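Local coordinates for protein 4-carboxymuconolactone decarboxylase (Sinorhizobium meliloti, PDB 4G9Q) that belongs to the carboxymuconolactone decarboxylase family, forms an all-helical trimer, and probably has the peroxiredoxin-type activity generally assigned to that family, at residues Pro69-Arg74 against Glu234-Glu239; Val206-Leu211 against Phe222-Ala227. One frame throughout, in Å; residues are numbered along the deposited sequence.

How the contacts relate
Contact 2 is core and contact 1 is only partly buried; their centres lie about 14 Å apart. Contact 1 joins the loop ahead of helix 73-86 to the start of helix 234-248; these lie in two separate stretches assigned to the carboxymuconolactone decarboxylase family. Contact 2 lies in the second of them and packs helix 200-213 against helix 220-229. Helices 220-229 and 234-248 follow each other in the chain, and the two contacts touch where Ala-237 CB packs on Leu-224 CD1 at 3.9 Å. The chemistry differs with place: carboxylates, a water and arginines accompany contact 1, while contact 2 is methyl groups around a buried imidazole.

Contact 1: Pro69-Arg74 against Glu234-Glu239; sequences PGLNRR and EEQAAE
Glu-239 reaches across to Gly-70 and Leu-71 from the second turn of helix 234-248. Its CB lies 3.6 Å from Leu-71 CB, and the two side chains run past each other in opposite directions. CG comes next, 4.0 Å from Gly-70 C. The chain then bends at chi2 (-68°), which brings OE2 within reach of the water held by Gly-70 N. At the tip, OE2 accepts a hydrogen bond from this water at 3.1 Å. The same water accepts from Gly-70 N, so it bridges the acid to the loop backbone. OE1 forms salt bridges with Arg-68 and Arg-76.

Leu-71 lies against Gln-236, crossing it at about a right angle. Its CD1 is 3.8 Å from Gln-236 CG. The amide end of Gln-236 turns to its own helix start, where OE1 accepts from Ser-233 N. Glu-235 curls over Gly-70: CG lies between the backbone N and the carbonyl carbon (chi1 72°), and a second bend follows at chi2. Its OE2 stands 2.6 Å from Gly-70 O.

Asn-72 is the N-cap of helix 73-86, bonded to Asp-75 N. The contact ties the loop leading into that helix to the first turns of helix 234-248, joining the two family stretches. Behind those turns, Ala-237 touches helix 220-229, and Ala-238 packs on Val-176 of the second subunit.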
ATOM      1  N   PRO A  69       7.881  -8.198 -27.566  1.00 10.93           N
ATOM      2  CA  PRO A  69       8.225  -7.078 -28.450  1.00 10.77           C
ATOM      3  C   PRO A  69       7.160  -5.986 -28.599  1.00 10.24           C
ATOM      4  O   PRO A  69       7.468  -4.918 -29.138  1.00 10.18           O
ATOM      5  CB  PRO A  69       8.464  -7.767 -29.799  1.00 11.05           C
ATOM      6  CG  PRO A  69       7.614  -8.982 -29.745  1.00 11.92           C
ATOM      7  CD  PRO A  69       7.677  -9.449 -28.318  1.00 10.99           C
ATOM      8  N   GLY A  70       5.937  -6.246 -28.129  1.00  9.54           N
ATOM      9  CA  GLY A  70       4.836  -5.283 -28.232  1.00  9.01           C
ATOM     10  C   GLY A  70       5.072  -3.981 -27.486  1.00  8.68           C
ATOM     11  O   GLY A  70       4.473  -2.954 -27.800  1.00  8.78           O
ATOM     12  N   LEU A  71       5.944  -4.036 -26.489  1.00  7.90           N
ATOM     13  CA  LEU A  71       6.336  -2.861 -25.728  1.00  7.55           C
ATOM     14  C   LEU A  71       7.844  -2.934 -25.557  1.00  7.47           C
ATOM     15  O   LEU A  71       8.372  -3.954 -25.099  1.00  7.09           O
ATOM     16  CB  LEU A  71       5.633  -2.847 -24.367  1.00  7.56           C
ATOM     17  CG  LEU A  71       5.712  -1.568 -23.526  1.00  7.29           C
ATOM     18  CD1 LEU A  71       4.872  -0.442 -24.143  1.00  6.95           C
ATOM     19  CD2 LEU A  71       5.240  -1.872 -22.099  1.00  8.00           C
ATOM     20  N   ASN A  72       8.536  -1.865 -25.940  1.00  7.45           N
ATOM     21  CA  ASN A  72       9.998  -1.890 -25.977  1.00  8.04           C
ATOM     22  C   ASN A  72      10.631  -1.726 -24.597  1.00  8.07           C
ATOM     23  O   ASN A  72       9.931  -1.426 -23.625  1.00  8.06           O
ATOM     24  CB  ASN A  72      10.570  -0.910 -27.026  1.00  8.01           C
ATOM     25  CG  ASN A  72      10.387   0.563 -26.658  1.00  9.45           C
ATOM     26  OD1 ASN A  72      10.229   0.927 -25.495  1.00  8.82           O
ATOM     27  ND2 ASN A  72      10.424   1.423 -27.674  1.00 11.59           N
ATOM     28  N   ARG A  73      11.943  -1.941 -24.509  1.00  8.41           N
ATOM     29  CA  ARG A  73      12.625  -1.935 -23.210  1.00  8.99           C
ATOM     30  C   ARG A  73      12.605  -0.561 -22.545  1.00  8.38           C
ATOM     31  O   ARG A  73      12.519  -0.464 -21.323  1.00  7.85           O
ATOM     32  CB  ARG A  73      14.068  -2.421 -23.343  1.00  9.89           C
ATOM     33  CG  ARG A  73      14.223  -3.925 -23.493  1.00 12.89           C
ATOM     34  CD  ARG A  73      15.703  -4.317 -23.599  1.00 18.61           C
ATOM     35  NE  ARG A  73      16.335  -3.776 -24.806  1.00 23.59           N
ATOM     36  CZ  ARG A  73      17.336  -2.895 -24.822  1.00 25.79           C
ATOM     37  NH1 ARG A  73      17.863  -2.442 -23.692  1.00 27.37           N
ATOM     38  NH2 ARG A  73      17.825  -2.472 -25.980  1.00 27.54           N
ATOM     39  N   ARG A  74      12.697   0.490 -23.358  1.00  8.19           N
ATOM     40  CA  ARG A  74      12.628   1.865 -22.867  1.00  7.90           C
ATOM     41  C   ARG A  74      11.301   2.114 -22.145  1.00  7.74           C
ATOM     42  O   ARG A  74      11.286   2.615 -21.014  1.00  7.46           O
ATOM     43  CB  ARG A  74      12.834   2.854 -24.022  1.00  8.26           C
ATOM     44  CG  ARG A  74      12.834   4.341 -23.630  1.00  8.97           C
ATOM     45  CD  ARG A  74      11.430   4.916 -23.642  1.00  9.78           C
ATOM     46  NE  ARG A  74      11.412   6.381 -23.607  1.00 11.68           N
ATOM     47  CZ  ARG A  74      10.311   7.111 -23.750  1.00 11.93           C
ATOM     48  NH1 ARG A  74       9.135   6.520 -23.933  1.00 11.92           N
ATOM     49  NH2 ARG A  74      10.384   8.435 -23.713  1.00 12.85           N
ATOM     50  N   GLU A 234      -3.328   0.443 -28.132  1.00  9.45           N
ATOM     51  CA  GLU A 234      -4.065  -0.499 -27.296  1.00  9.59           C
ATOM     52  C   GLU A 234      -3.229  -1.727 -26.929  1.00  9.55           C
ATOM     53  O   GLU A 234      -3.305  -2.209 -25.794  1.00  9.29           O
ATOM     54  CB  GLU A 234      -5.376  -0.910 -27.966  1.00  9.87           C
ATOM     55  CG  GLU A 234      -6.376   0.241 -28.078  1.00 10.82           C
ATOM     56  CD  GLU A 234      -7.755  -0.205 -28.521  1.00 11.98           C
ATOM     57  OE1 GLU A 234      -7.932  -1.405 -28.819  1.00 12.87           O
ATOM     58  OE2 GLU A 234      -8.669   0.653 -28.573  1.00 14.27           O
ATOM     59  N   GLU A 235      -2.425  -2.226 -27.869  1.00  9.14           N
ATOM     60  CA  GLU A 235      -1.563  -3.375 -27.560  1.00  9.05           C
ATOM     61  C   GLU A 235      -0.466  -2.995 -26.572  1.00  8.53           C
ATOM     62  O   GLU A 235      -0.113  -3.790 -25.706  1.00  8.23           O
ATOM     63  CB  GLU A 235      -0.993  -4.055 -28.819  1.00  9.66           C
ATOM     64  CG  GLU A 235       0.092  -3.288 -29.584  1.00 10.71           C
ATOM     65  CD  GLU A 235       1.504  -3.495 -29.032  1.00 12.60           C
ATOM     66  OE1 GLU A 235       1.731  -4.434 -28.229  1.00 13.26           O
ATOM     67  OE2 GLU A 235       2.396  -2.707 -29.413  1.00 12.34           O
ATOM     68  N   GLN A 236       0.059  -1.774 -26.698  1.00  7.99           N
ATOM     69  CA  GLN A 236       1.035  -1.269 -25.730  1.00  8.00           C
ATOM     70  C   GLN A 236       0.414  -1.215 -24.333  1.00  7.87           C
ATOM     71  O   GLN A 236       1.036  -1.642 -23.357  1.00  7.44           O
ATOM     72  CB  GLN A 236       1.576   0.102 -26.154  1.00  8.13           C
ATOM     73  CG  GLN A 236       2.666   0.006 -27.234  1.00  8.43           C
ATOM     74  CD  GLN A 236       2.970   1.322 -27.933  1.00 10.88           C
ATOM     75  OE1 GLN A 236       2.301   2.336 -27.724  1.00 10.15           O
ATOM     76  NE2 GLN A 236       3.987   1.302 -28.789  1.00 11.90           N
ATOM     77  N   ALA A 237      -0.818  -0.709 -24.248  1.00  7.94           N
ATOM     78  CA  ALA A 237      -1.542  -0.637 -22.976  1.00  7.86           C
ATOM     79  C   ALA A 237      -1.754  -2.027 -22.384  1.00  7.74           C
ATOM     80  O   ALA A 237      -1.628  -2.216 -21.178  1.00  7.85           O
ATOM     81  CB  ALA A 237      -2.875   0.089 -23.151  1.00  7.97           C
ATOM     82  N   ALA A 238      -2.059  -3.002 -23.239  1.00  7.78           N
ATOM     83  CA  ALA A 238      -2.211  -4.386 -22.796  1.00  7.48           C
ATOM     84  C   ALA A 238      -0.883  -4.922 -22.257  1.00  7.38           C
ATOM     85  O   ALA A 238      -0.863  -5.654 -21.269  1.00  7.44           O
ATOM     86  CB  ALA A 238      -2.731  -5.263 -23.933  1.00  8.14           C
ATOM     87  N   GLU A 239       0.219  -4.548 -22.904  1.00  7.13           N
ATOM     88  CA  GLU A 239       1.551  -4.955 -22.446  1.00  7.08           C
ATOM     89  C   GLU A 239       1.907  -4.306 -21.112  1.00  6.80           C
ATOM     90  O   GLU A 239       2.578  -4.926 -20.290  1.00  6.35           O
ATOM     91  CB  GLU A 239       2.631  -4.637 -23.488  1.00  7.56           C
ATOM     92  CG  GLU A 239       2.532  -5.455 -24.787  1.00  8.72           C
ATOM     93  CD  GLU A 239       2.836  -6.944 -24.614  1.00 11.12           C
ATOM     94  OE1 GLU A 239       3.594  -7.326 -23.694  1.00 12.10           O
ATOM     95  OE2 GLU A 239       2.321  -7.742 -25.427  1.00 13.43           O
TER
HETATM   96  O   HOH W   1       4.490  -8.680 -27.401  1.00 11.96           O

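Contact 2: Val206-Leu211 against Phe222-Ala227; sequences VTIAAL and FHLNKA
The first torsions of Thr-207 and His-223 bring a methyl over an imidazole. In Thr-207, CG2 lies anti to the backbone N, which carries the methyl out toward the facing helix. In His-223, CG lies anti to the carbonyl carbon (chi1 -72°), and the ring swings beneath that methyl. Thr-207 CG2 sits over one face of the imidazole, 3.8 Å from the ring centroid and 15° off its normal. This is a CH-pi contact, offset toward the rim, nearest to ND1. The hydroxyl of Thr-207 takes no part in it. OG1 is hydrogen-bonded to Arg-203 O and His-116 NE2 instead. On the opposite face of the imidazole, Phe-222 CD2 lies over the centre, 3.5 Å above the plane.

Leu-211 comes one turn further along helix 200-213. Its side chain crosses His-223 at about a right angle, and Leu-211 CD1 is 4.0 Å from His-223 CD2. The two helix segments form a near-antiparallel pair, with axes 9.3 Å apart and a crossing angle of -151°. They belong to consecutive helices of the all-helical fold, an antiparallel helical hairpin. Trp-193 and Tyr-120 also meet the imidazole. An alanine in place of His-223 would probably open a gap between Thr-207 and Phe-222 and cost the methyl of Thr-207 its aromatic partner.

Ile-208 packs on the backbone and CB of His-223, not on its ring. Its CG2 lies 3.6 Å from His-223 O and 3.9 Å from His-223 CB. Its CD1 reaches Leu-224 CD1 at 4.4 Å, a looser apolar touch. Leu-224 also meets Ala-260 and Val-263 of helix 250-267, and Leu-211 packs on Pro-251 of the third subunit.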
ATOM      1  N   VAL A 206       3.383   6.790 -17.443  1.00  6.52           N
ATOM      2  CA  VAL A 206       3.794   6.680 -16.040  1.00  6.49           C
ATOM      3  C   VAL A 206       2.596   6.790 -15.086  1.00  6.09           C
ATOM      4  O   VAL A 206       2.560   6.113 -14.058  1.00  6.00           O
ATOM      5  CB  VAL A 206       4.943   7.662 -15.645  1.00  6.76           C
ATOM      6  CG1 VAL A 206       6.243   7.303 -16.378  1.00  7.25           C
ATOM      7  CG2 VAL A 206       4.577   9.104 -15.898  1.00  8.37           C
ATOM      8  N   THR A 207       1.619   7.626 -15.443  1.00  5.68           N
ATOM      9  CA  THR A 207       0.406   7.779 -14.638  1.00  5.60           C
ATOM     10  C   THR A 207      -0.399   6.477 -14.599  1.00  5.52           C
ATOM     11  O   THR A 207      -0.747   6.006 -13.515  1.00  5.02           O
ATOM     12  CB  THR A 207      -0.480   8.949 -15.121  1.00  5.75           C
ATOM     13  OG1 THR A 207       0.313  10.139 -15.192  1.00  6.56           O
ATOM     14  CG2 THR A 207      -1.652   9.178 -14.163  1.00  5.86           C
ATOM     15  N   ILE A 208      -0.680   5.884 -15.759  1.00  5.34           N
ATOM     16  CA  ILE A 208      -1.455   4.634 -15.750  1.00  5.93           C
ATOM     17  C   ILE A 208      -0.702   3.526 -15.005  1.00  5.78           C
ATOM     18  O   ILE A 208      -1.313   2.747 -14.272  1.00  6.00           O
ATOM     19  CB  ILE A 208      -1.980   4.182 -17.160  1.00  5.64           C
ATOM     20  CG1 ILE A 208      -0.838   3.853 -18.130  1.00  7.50           C
ATOM     21  CG2 ILE A 208      -2.953   5.241 -17.735  1.00  6.22           C
ATOM     22  CD1 ILE A 208      -1.304   3.126 -19.402  1.00  9.85           C
ATOM     23  N   ALA A 209       0.626   3.498 -15.145  1.00  5.69           N
ATOM     24  CA  ALA A 209       1.441   2.496 -14.446  1.00  5.88           C
ATOM     25  C   ALA A 209       1.338   2.656 -12.932  1.00  6.17           C
ATOM     26  O   ALA A 209       1.132   1.676 -12.207  1.00  6.72           O
ATOM     27  CB  ALA A 209       2.904   2.560 -14.904  1.00  5.92           C
ATOM     28  N   ALA A 210       1.454   3.895 -12.460  1.00  6.30           N
ATOM     29  CA  ALA A 210       1.371   4.184 -11.030  1.00  6.75           C
ATOM     30  C   ALA A 210      -0.003   3.840 -10.452  1.00  7.20           C
ATOM     31  O   ALA A 210      -0.095   3.328  -9.334  1.00  7.61           O
ATOM     32  CB  ALA A 210       1.713   5.642 -10.761  1.00  6.65           C
ATOM     33  N   LEU A 211      -1.059   4.126 -11.216  1.00  7.24           N
ATOM     34  CA  LEU A 211      -2.437   3.857 -10.786  1.00  7.96           C
ATOM     35  C   LEU A 211      -2.711   2.365 -10.686  1.00  7.87           C
ATOM     36  O   LEU A 211      -3.247   1.890  -9.680  1.00  7.64           O
ATOM     37  CB  LEU A 211      -3.445   4.474 -11.764  1.00  8.15           C
ATOM     38  CG  LEU A 211      -3.508   5.998 -11.866  1.00  9.66           C
ATOM     39  CD1 LEU A 211      -4.441   6.409 -13.000  1.00  9.46           C
ATOM     40  CD2 LEU A 211      -3.944   6.615 -10.556  1.00 10.25           C
ATOM     41  N   PHE A 222     -10.144   7.755 -17.057  1.00 10.90           N
ATOM     42  CA  PHE A 222      -9.694   9.060 -17.531  1.00 10.71           C
ATOM     43  C   PHE A 222      -8.283   8.992 -18.115  1.00 10.53           C
ATOM     44  O   PHE A 222      -8.037   9.462 -19.231  1.00 10.32           O
ATOM     45  CB  PHE A 222      -9.762  10.093 -16.396  1.00 10.87           C
ATOM     46  CG  PHE A 222      -9.335  11.476 -16.809  1.00 11.96           C
ATOM     47  CD1 PHE A 222     -10.253  12.363 -17.369  1.00 13.55           C
ATOM     48  CD2 PHE A 222      -8.017  11.889 -16.641  1.00 12.95           C
ATOM     49  CE1 PHE A 222      -9.859  13.642 -17.757  1.00 14.01           C
ATOM     50  CE2 PHE A 222      -7.611  13.166 -17.025  1.00 13.17           C
ATOM     51  CZ  PHE A 222      -8.535  14.043 -17.584  1.00 13.41           C
ATOM     52  N   HIS A 223      -7.359   8.393 -17.369  1.00 10.02           N
ATOM     53  CA  HIS A 223      -5.960   8.420 -17.771  1.00  9.69           C
ATOM     54  C   HIS A 223      -5.582   7.466 -18.894  1.00  9.57           C
ATOM     55  O   HIS A 223      -4.656   7.748 -19.650  1.00  9.63           O
ATOM     56  CB  HIS A 223      -5.033   8.329 -16.554  1.00  9.55           C
ATOM     57  CG  HIS A 223      -5.034   9.585 -15.741  1.00  9.14           C
ATOM     58  ND1 HIS A 223      -4.397  10.735 -16.158  1.00  9.07           N
ATOM     59  CD2 HIS A 223      -5.654   9.898 -14.578  1.00  9.32           C
ATOM     60  CE1 HIS A 223      -4.598  11.693 -15.269  1.00  9.58           C
ATOM     61  NE2 HIS A 223      -5.361  11.211 -14.304  1.00 10.58           N
ATOM     62  N   LEU A 224      -6.311   6.359 -19.019  1.00  9.79           N
ATOM     63  CA  LEU A 224      -6.099   5.456 -20.153  1.00  9.82           C
ATOM     64  C   LEU A 224      -6.615   6.084 -21.447  1.00 10.13           C
ATOM     65  O   LEU A 224      -5.953   6.011 -22.481  1.00 10.27           O
ATOM     66  CB  LEU A 224      -6.729   4.083 -19.911  1.00 10.02           C
ATOM     67  CG  LEU A 224      -6.608   3.070 -21.059  1.00  9.59           C
ATOM     68  CD1 LEU A 224      -5.150   2.781 -21.420  1.00 10.75           C
ATOM     69  CD2 LEU A 224      -7.339   1.791 -20.694  1.00  9.27           C
ATOM     70  N   ASN A 225      -7.786   6.715 -21.384  1.00 10.40           N
ATOM     71  CA  ASN A 225      -8.285   7.479 -22.525  1.00 10.79           C
ATOM     72  C   ASN A 225      -7.278   8.538 -22.944  1.00 10.87           C
ATOM     73  O   ASN A 225      -6.977   8.684 -24.123  1.00 11.11           O
ATOM     74  CB  ASN A 225      -9.637   8.122 -22.216  1.00 10.84           C
ATOM     75  CG  ASN A 225     -10.794   7.172 -22.416  1.00 10.99           C
ATOM     76  OD1 ASN A 225     -11.591   6.947 -21.505  1.00 13.86           O
ATOM     77  ND2 ASN A 225     -10.901   6.616 -23.614  1.00  9.53           N
ATOM     78  N   LYS A 226      -6.736   9.252 -21.961  1.00 10.94           N
ATOM     79  CA  LYS A 226      -5.735  10.282 -22.222  1.00 11.14           C
ATOM     80  C   LYS A 226      -4.471   9.703 -22.869  1.00 11.02           C
ATOM     81  O   LYS A 226      -3.936  10.284 -23.809  1.00 11.24           O
ATOM     82  CB  LYS A 226      -5.413  11.041 -20.931  1.00 11.28           C
ATOM     83  CG  LYS A 226      -4.700  12.369 -21.138  1.00 12.01           C
ATOM     84  CD  LYS A 226      -4.611  13.150 -19.828  1.00 13.86           C
ATOM     85  CE  LYS A 226      -3.808  14.446 -19.983  1.00 14.07           C
ATOM     86  NZ  LYS A 226      -4.421  15.400 -20.960  1.00 15.98           N
ATOM     87  N   ALA A 227      -4.020   8.548 -22.378  1.00 10.57           N
ATOM     88  CA  ALA A 227      -2.853   7.858 -22.932  1.00 10.43           C
ATOM     89  C   ALA A 227      -3.072   7.460 -24.389  1.00 10.40           C
ATOM     90  O   ALA A 227      -2.192   7.637 -25.232  1.00 10.03           O
ATOM     91  CB  ALA A 227      -2.522   6.618 -22.092  1.00 10.46           C
TER